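Local coordinates for GENE 22 product (Bacillus phage spp1, PDB 2XC8), which is of unknown function but resembles in fold a domain of the receptor-binding protein of lactococcal phage p2, a similarity that alone does not establish its role, at residues B[13-18]-B[24-29]; B[39-44]-B[60-65]. All blocks are in the same frame, centred on the assembly; numbering follows the deposited sequence.

Interaction 1. Residues B[13-18]-B[24-29]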
loop_
_atom_site.group_PDB
_atom_site.type_symbol
_atom_site.label_atom_id
_atom_site.label_comp_id
_atom_site.label_asym_id
_atom_site.label_seq_id
_atom_site.Cartn_x
_atom_site.Cartn_y
_atom_site.Cartn_z
ATOM N N LEU B 13 9.375 8.332 -4.440
ATOM C CA LEU B 13 8.586 9.113 -3.496
ATOM C C LEU B 13 8.348 8.328 -2.207
ATOM O O LEU B 13 7.871 7.190 -2.242
ATOM C CB LEU B 13 7.254 9.511 -4.145
ATOM C CG LEU B 13 6.271 10.417 -3.398
ATOM C CD1 LEU B 13 6.829 11.821 -3.214
ATOM C CD2 LEU B 13 4.938 10.466 -4.131
ATOM N N THR B 14 8.684 8.943 -1.074
ATOM C CA THR B 14 8.552 8.298 0.236
ATOM C C THR B 14 7.171 8.517 0.858
ATOM O O THR B 14 6.880 7.998 1.941
ATOM C CB THR B 14 9.650 8.762 1.224
ATOM O OG1 THR B 14 9.576 10.184 1.395
ATOM C CG2 THR B 14 11.037 8.381 0.715
ATOM N N SER B 15 6.331 9.286 0.165
ATOM C CA SER B 15 4.949 9.511 0.575
ATOM C C SER B 15 4.163 8.208 0.617
ATOM O O SER B 15 4.212 7.403 -0.317
ATOM C CB SER B 15 4.254 10.488 -0.374
ATOM O OG SER B 15 4.827 11.782 -0.300
ATOM N N GLU B 16 3.501 7.970 1.700
ATOM C CA GLU B 16 2.595 6.880 1.836
ATOM C C GLU B 16 1.340 7.160 1.027
ATOM O O GLU B 16 0.739 8.162 1.195
ATOM C CB GLU B 16 2.230 6.805 3.289
ATOM C CG GLU B 16 1.759 5.538 3.774
ATOM C CD GLU B 16 1.565 5.571 5.269
ATOM O OE1 GLU B 16 0.446 5.785 5.677
ATOM O OE2 GLU B 16 2.513 5.380 6.042
ATOM N N ILE B 17 0.989 6.262 0.136
ATOM C CA ILE B 17 -0.224 6.385 -0.678
ATOM C C ILE B 17 -1.155 5.205 -0.409
ATOM O O ILE B 17 -0.769 4.047 -0.595
ATOM C CB ILE B 17 0.085 6.481 -2.199
ATOM C CG1 ILE B 17 1.159 7.540 -2.474
ATOM C CG2 ILE B 17 -1.192 6.787 -2.986
ATOM C CD1 ILE B 17 1.844 7.409 -3.827
ATOM N N LYS B 18 -2.359 5.511 0.014
ATOM C CA LYS B 18 -3.354 4.493 0.320
ATOM C C LYS B 18 -4.815 4.752 -0.051
ATOM O O LYS B 18 -5.282 5.858 -0.063
ATOM C CB LYS B 18 -3.259 4.059 1.789
ATOM C CG LYS B 18 -3.774 5.035 2.752
ATOM C CD LYS B 18 -3.828 4.449 4.076
ATOM C CE LYS B 18 -2.766 4.995 4.934
ATOM N NZ LYS B 18 -3.327 5.523 6.187
ATOM N N ILE B 24 -8.597 8.512 -1.925
ATOM C CA ILE B 24 -7.149 8.312 -1.902
ATOM C C ILE B 24 -6.485 9.305 -0.949
ATOM O O ILE B 24 -6.810 10.493 -0.951
ATOM C CB ILE B 24 -6.531 8.441 -3.331
ATOM C CG1 ILE B 24 -7.079 7.358 -4.279
ATOM C CG2 ILE B 24 -4.994 8.427 -3.292
ATOM C CD1 ILE B 24 -6.716 5.911 -3.911
ATOM N N GLU B 25 -5.563 8.797 -0.134
ATOM C CA GLU B 25 -4.765 9.616 0.770
ATOM C C GLU B 25 -3.283 9.487 0.457
ATOM O O GLU B 25 -2.733 8.383 0.455
ATOM C CB GLU B 25 -5.008 9.207 2.222
ATOM C CG GLU B 25 -5.907 10.152 2.997
ATOM C CD GLU B 25 -6.220 9.635 4.390
ATOM O OE1 GLU B 25 -5.301 9.130 5.078
ATOM O OE2 GLU B 25 -7.396 9.739 4.804
ATOM N N VAL B 26 -2.645 10.620 0.185
ATOM C CA VAL B 26 -1.199 10.671 0.021
ATOM C C VAL B 26 -0.636 11.494 1.173
ATOM O O VAL B 26 -1.019 12.651 1.363
ATOM C CB VAL B 26 -0.785 11.284 -1.341
ATOM C CG1 VAL B 26 0.728 11.267 -1.504
ATOM C CG2 VAL B 26 -1.448 10.541 -2.496
ATOM N N SER B 27 0.259 10.887 1.947
ATOM C CA SER B 27 0.884 11.567 3.076
ATOM C C SER B 27 1.952 12.544 2.592
ATOM O O SER B 27 2.376 12.490 1.435
ATOM C CB SER B 27 1.494 10.551 4.046
ATOM O OG SER B 27 2.691 9.996 3.528
ATOM N N ALA B 28 2.368 13.443 3.480
ATOM C CA ALA B 28 3.502 14.316 3.215
ATOM C C ALA B 28 4.761 13.462 3.141
ATOM O O ALA B 28 4.948 12.551 3.955
ATOM C CB ALA B 28 3.631 15.369 4.303
ATOM N N GLY B 29 5.612 13.743 2.162
ATOM C CA GLY B 29 6.820 12.954 1.969
ATOM C C GLY B 29 7.921 13.676 1.226
ATOM O O GLY B 29 7.982 14.909 1.219
#
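I17 and V26 lie side by side as a non-hydrogen-bonded antiparallel pair, their side chains pointing the same way off the sheet. The closest approach is CG2 of I17 to CG2 of V26, 3.8 Å, and CG1 of I17 sits almost as near to both methyls of V26. I24 continues this apolar face, its CG2 lying 4.2 Å from I17 CG2; I17 and I24 both go on to V99 of strand 93-103. The next pair, K18 and E25, is hydrogen-bonded in both directions, K18 N to E25 O at 2.9 Å and E25 N to K18 O at 3.0 Å, and its side chains take the other face. The bent chain of K18 leaves NZ 3.8 Å from E16 OE1, a long salt bridge, and somewhat farther from the carboxylate of E25.

Away from the turn the pairing changes character. S27 N still bonds E16 O, but the return bond is replaced by two, each using a serine hydroxyl. E16 N gives its hydrogen to S27 OG at 2.8 Å, bent to 141°, because a chi1 of 75° sets that hydroxyl between its own backbone N and carbonyl carbon, facing the opposite chain. S27 O is taken instead by S15 OG at 3.1 Å, tilted 33° from the carbonyl plane. The same S15 hydroxyl lies 3.2 Å from CA of G29, where the chain has no side chain. T14 OG1 is bonded to E30 N, just past this segment.

The chemistry is thus sorted by side: aliphatic groups meet on the inner face, while charged groups gather on the other, where E16 and K18 pack on A28 and G29 of a second subunit. Beside the surviving S27 N to E16 O bond, serine hydroxyls supply the polar partners that a regular backbone pair would give, where strand geometry lapses.

Interaction 2. Residues B[39-44]-B[60-65]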
loop_
_atom_site.group_PDB
_atom_site.type_symbol
_atom_site.label_atom_id
_atom_site.label_comp_id
_atom_site.label_asym_id
_atom_site.label_seq_id
_atom_site.Cartn_x
_atom_site.Cartn_y
_atom_site.Cartn_z
ATOM N N PHE B 39 13.361 16.684 -2.534
ATOM C CA PHE B 39 12.415 17.798 -2.578
ATOM C C PHE B 39 11.205 17.488 -1.691
ATOM O O PHE B 39 10.735 16.347 -1.676
ATOM C CB PHE B 39 11.946 18.031 -4.022
ATOM C CG PHE B 39 13.066 18.121 -5.030
ATOM C CD1 PHE B 39 13.645 19.347 -5.337
ATOM C CD2 PHE B 39 13.531 16.979 -5.683
ATOM C CE1 PHE B 39 14.676 19.438 -6.269
ATOM C CE2 PHE B 39 14.565 17.060 -6.616
ATOM C CZ PHE B 39 15.135 18.293 -6.911
ATOM N N PRO B 40 10.693 18.494 -0.949
ATOM C CA PRO B 40 9.522 18.242 -0.105
ATOM C C PRO B 40 8.227 18.119 -0.911
ATOM O O PRO B 40 8.001 18.886 -1.851
ATOM C CB PRO B 40 9.475 19.469 0.812
ATOM C CG PRO B 40 10.149 20.545 0.041
ATOM C CD PRO B 40 11.191 19.878 -0.810
ATOM N N VAL B 41 7.397 17.147 -0.541
ATOM C CA VAL B 41 6.112 16.922 -1.199
ATOM C C VAL B 41 4.987 17.004 -0.169
ATOM O O VAL B 41 4.992 16.283 0.832
ATOM C CB VAL B 41 6.076 15.563 -1.948
ATOM C CG1 VAL B 41 4.701 15.307 -2.549
ATOM C CG2 VAL B 41 7.138 15.523 -3.038
ATOM N N GLU B 42 4.040 17.877 -0.421
ATOM C CA GLU B 42 2.898 18.058 0.454
ATOM C C GLU B 42 1.861 16.936 0.403
ATOM O O GLU B 42 1.727 16.225 -0.561
ATOM C CB GLU B 42 2.268 19.437 0.250
ATOM C CG GLU B 42 1.526 19.601 -1.070
ATOM C CD GLU B 42 1.281 21.043 -1.510
ATOM O OE1 GLU B 42 0.439 21.692 -0.895
ATOM O OE2 GLU B 42 1.906 21.517 -2.468
ATOM N N GLU B 43 1.176 16.730 1.492
ATOM C CA GLU B 43 0.088 15.811 1.527
ATOM C C GLU B 43 -1.001 16.182 0.498
ATOM O O GLU B 43 -1.112 17.281 0.090
ATOM C CB GLU B 43 -0.406 15.660 2.974
ATOM C CG GLU B 43 -1.566 16.506 3.368
ATOM C CD GLU B 43 -1.961 16.458 4.853
ATOM O OE1 GLU B 43 -1.174 16.127 5.729
ATOM O OE2 GLU B 43 -3.109 16.777 5.155
ATOM N N VAL B 44 -1.766 15.216 0.058
ATOM C CA VAL B 44 -2.869 15.420 -0.850
ATOM C C VAL B 44 -3.854 14.302 -0.704
ATOM O O VAL B 44 -3.498 13.193 -0.505
ATOM C CB VAL B 44 -2.417 15.547 -2.336
ATOM C CG1 VAL B 44 -1.928 14.265 -2.884
ATOM C CG2 VAL B 44 -3.489 16.078 -3.170
ATOM N N LEU B 60 -3.807 11.232 -10.996
ATOM C CA LEU B 60 -3.009 12.094 -10.132
ATOM C C LEU B 60 -1.605 12.293 -10.702
ATOM O O LEU B 60 -0.912 11.324 -11.018
ATOM C CB LEU B 60 -2.946 11.512 -8.714
ATOM C CG LEU B 60 -2.261 12.314 -7.601
ATOM C CD1 LEU B 60 -3.030 13.587 -7.261
ATOM C CD2 LEU B 60 -2.093 11.450 -6.361
ATOM N N TYR B 61 -1.202 13.554 -10.833
ATOM C CA TYR B 61 0.097 13.905 -11.403
ATOM C C TYR B 61 1.010 14.570 -10.378
ATOM O O TYR B 61 0.577 15.443 -9.623
ATOM C CB TYR B 61 -0.068 14.838 -12.609
ATOM C CG TYR B 61 -1.057 14.369 -13.655
ATOM C CD1 TYR B 61 -0.812 13.224 -14.416
ATOM C CD2 TYR B 61 -2.229 15.083 -13.900
ATOM C CE1 TYR B 61 -1.718 12.795 -15.381
ATOM C CE2 TYR B 61 -3.140 14.662 -14.866
ATOM C CZ TYR B 61 -2.878 13.519 -15.601
ATOM O OH TYR B 61 -3.776 13.099 -16.555
ATOM N N LEU B 62 2.272 14.148 -10.360
ATOM C CA LEU B 62 3.304 14.821 -9.583
ATOM C C LEU B 62 4.283 15.477 -10.548
ATOM O O LEU B 62 4.995 14.794 -11.285
ATOM C CB LEU B 62 4.024 13.842 -8.648
ATOM C CG LEU B 62 4.989 14.422 -7.606
ATOM C CD1 LEU B 62 4.240 15.163 -6.503
ATOM C CD2 LEU B 62 5.864 13.331 -7.012
ATOM N N HIS B 63 4.296 16.806 -10.547
ATOM C CA HIS B 63 5.116 17.578 -11.477
ATOM C C HIS B 63 5.949 18.631 -10.754
ATOM O O HIS B 63 5.626 19.032 -9.634
ATOM C CB HIS B 63 4.237 18.233 -12.547
ATOM C CG HIS B 63 3.040 18.937 -11.991
ATOM N ND1 HIS B 63 3.085 20.240 -11.544
ATOM C CD2 HIS B 63 1.769 18.516 -11.797
ATOM C CE1 HIS B 63 1.890 20.592 -11.103
ATOM N NE2 HIS B 63 1.074 19.564 -11.245
HETATM N N MSE B 64 7.018 19.076 -11.410
HETATM C CA MSE B 64 7.953 20.026 -10.821
HETATM C C MSE B 64 8.273 21.216 -11.721
HETATM O O MSE B 64 8.442 21.060 -12.932
HETATM C CB MSE B 64 9.267 19.320 -10.473
HETATM C CG MSE B 64 10.285 20.188 -9.740
HETATM SE SE MSE B 64 12.086 19.446 -9.786
HETATM C CE MSE B 64 11.748 17.791 -8.820
ATOM N N ASN B 65 8.345 22.402 -11.120
ATOM C CA ASN B 65 8.743 23.581 -11.876
ATOM C C ASN B 65 10.262 23.495 -11.789
ATOM O O ASN B 65 10.828 23.616 -10.703
ATOM C CB ASN B 65 8.221 24.867 -11.222
ATOM C CG ASN B 65 8.703 26.132 -11.925
ATOM O OD1 ASN B 65 9.904 26.346 -12.110
ATOM N ND2 ASN B 65 7.761 26.989 -12.300
#
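The selenomethionine M64 lays its terminal methyl over one face of the F39 ring. CE stands 3.7 Å from the centroid of the F39 ring and 15° off the ring normal, a CH-pi contact slightly offset toward the rim. The selenium follows behind it, SE being 4.5 Å from the same centroid, so the pair is also a Met-aromatic contact. The two side chains cross at about a right angle: the M64 chain runs extended until a chi3 of -63° turns the methyl onto the ring.

Further along, V41 meets L62 through CG1 and CD1, 4.0 Å apart; the V41 rotation (chi1 176°) is what points CG1 at L62. V44 and L60 make the loosest pair, V44 CG1 lying 4.5 Å from L60 CD2. All six residues are buried and send their CB atoms toward the opposing segment, yet the nearest CA atoms are more than 9 Å apart. That spacing, with no hydrogen bonds between the segments, marks packing between sheets and not pairing within one.

Around this row lie further large side chains. W73 packs on V41, V44 and L60, and its NE1 is hydrogen-bonded to E42 O, which ties the indole to the backbone of the first segment. L31 fills in beside V41, L62 and M64, while W11 touches both F39 and M64.

Strand 37-47 sits beside strand 23-33 in the antiparallel sheet. Strand 56-64 belongs to the facing five-strand sheet, between strands 93-103 and 71-79. On the side away from this contact H63 is hydrogen-bonded to E92 and S74. The two sheets face each other as in a beta-sandwich, with these apolar pairs between them.

How the interactions relate
From the N terminus, interaction 1 comes first: its segments are separated by five residues and close the tight hairpin of strands 17-19 and 23-33. The chain then leaves 24-29, completes strand 23-33 and returns along strand 37-47. Interaction 2 closes a longer loop, of 15 residues, between 39-44 and 60-65, as the chain passes into the other sheet. The two loops are in series, neither nested nor crossed. They are joined laterally through probable backbone hydrogen bonds, V26 N to V44 O at 2.8 Å and G29 O to V41 N at 2.9 Å. Interaction 1 thus builds within one sheet, and interaction 2 connects that sheet to its partner.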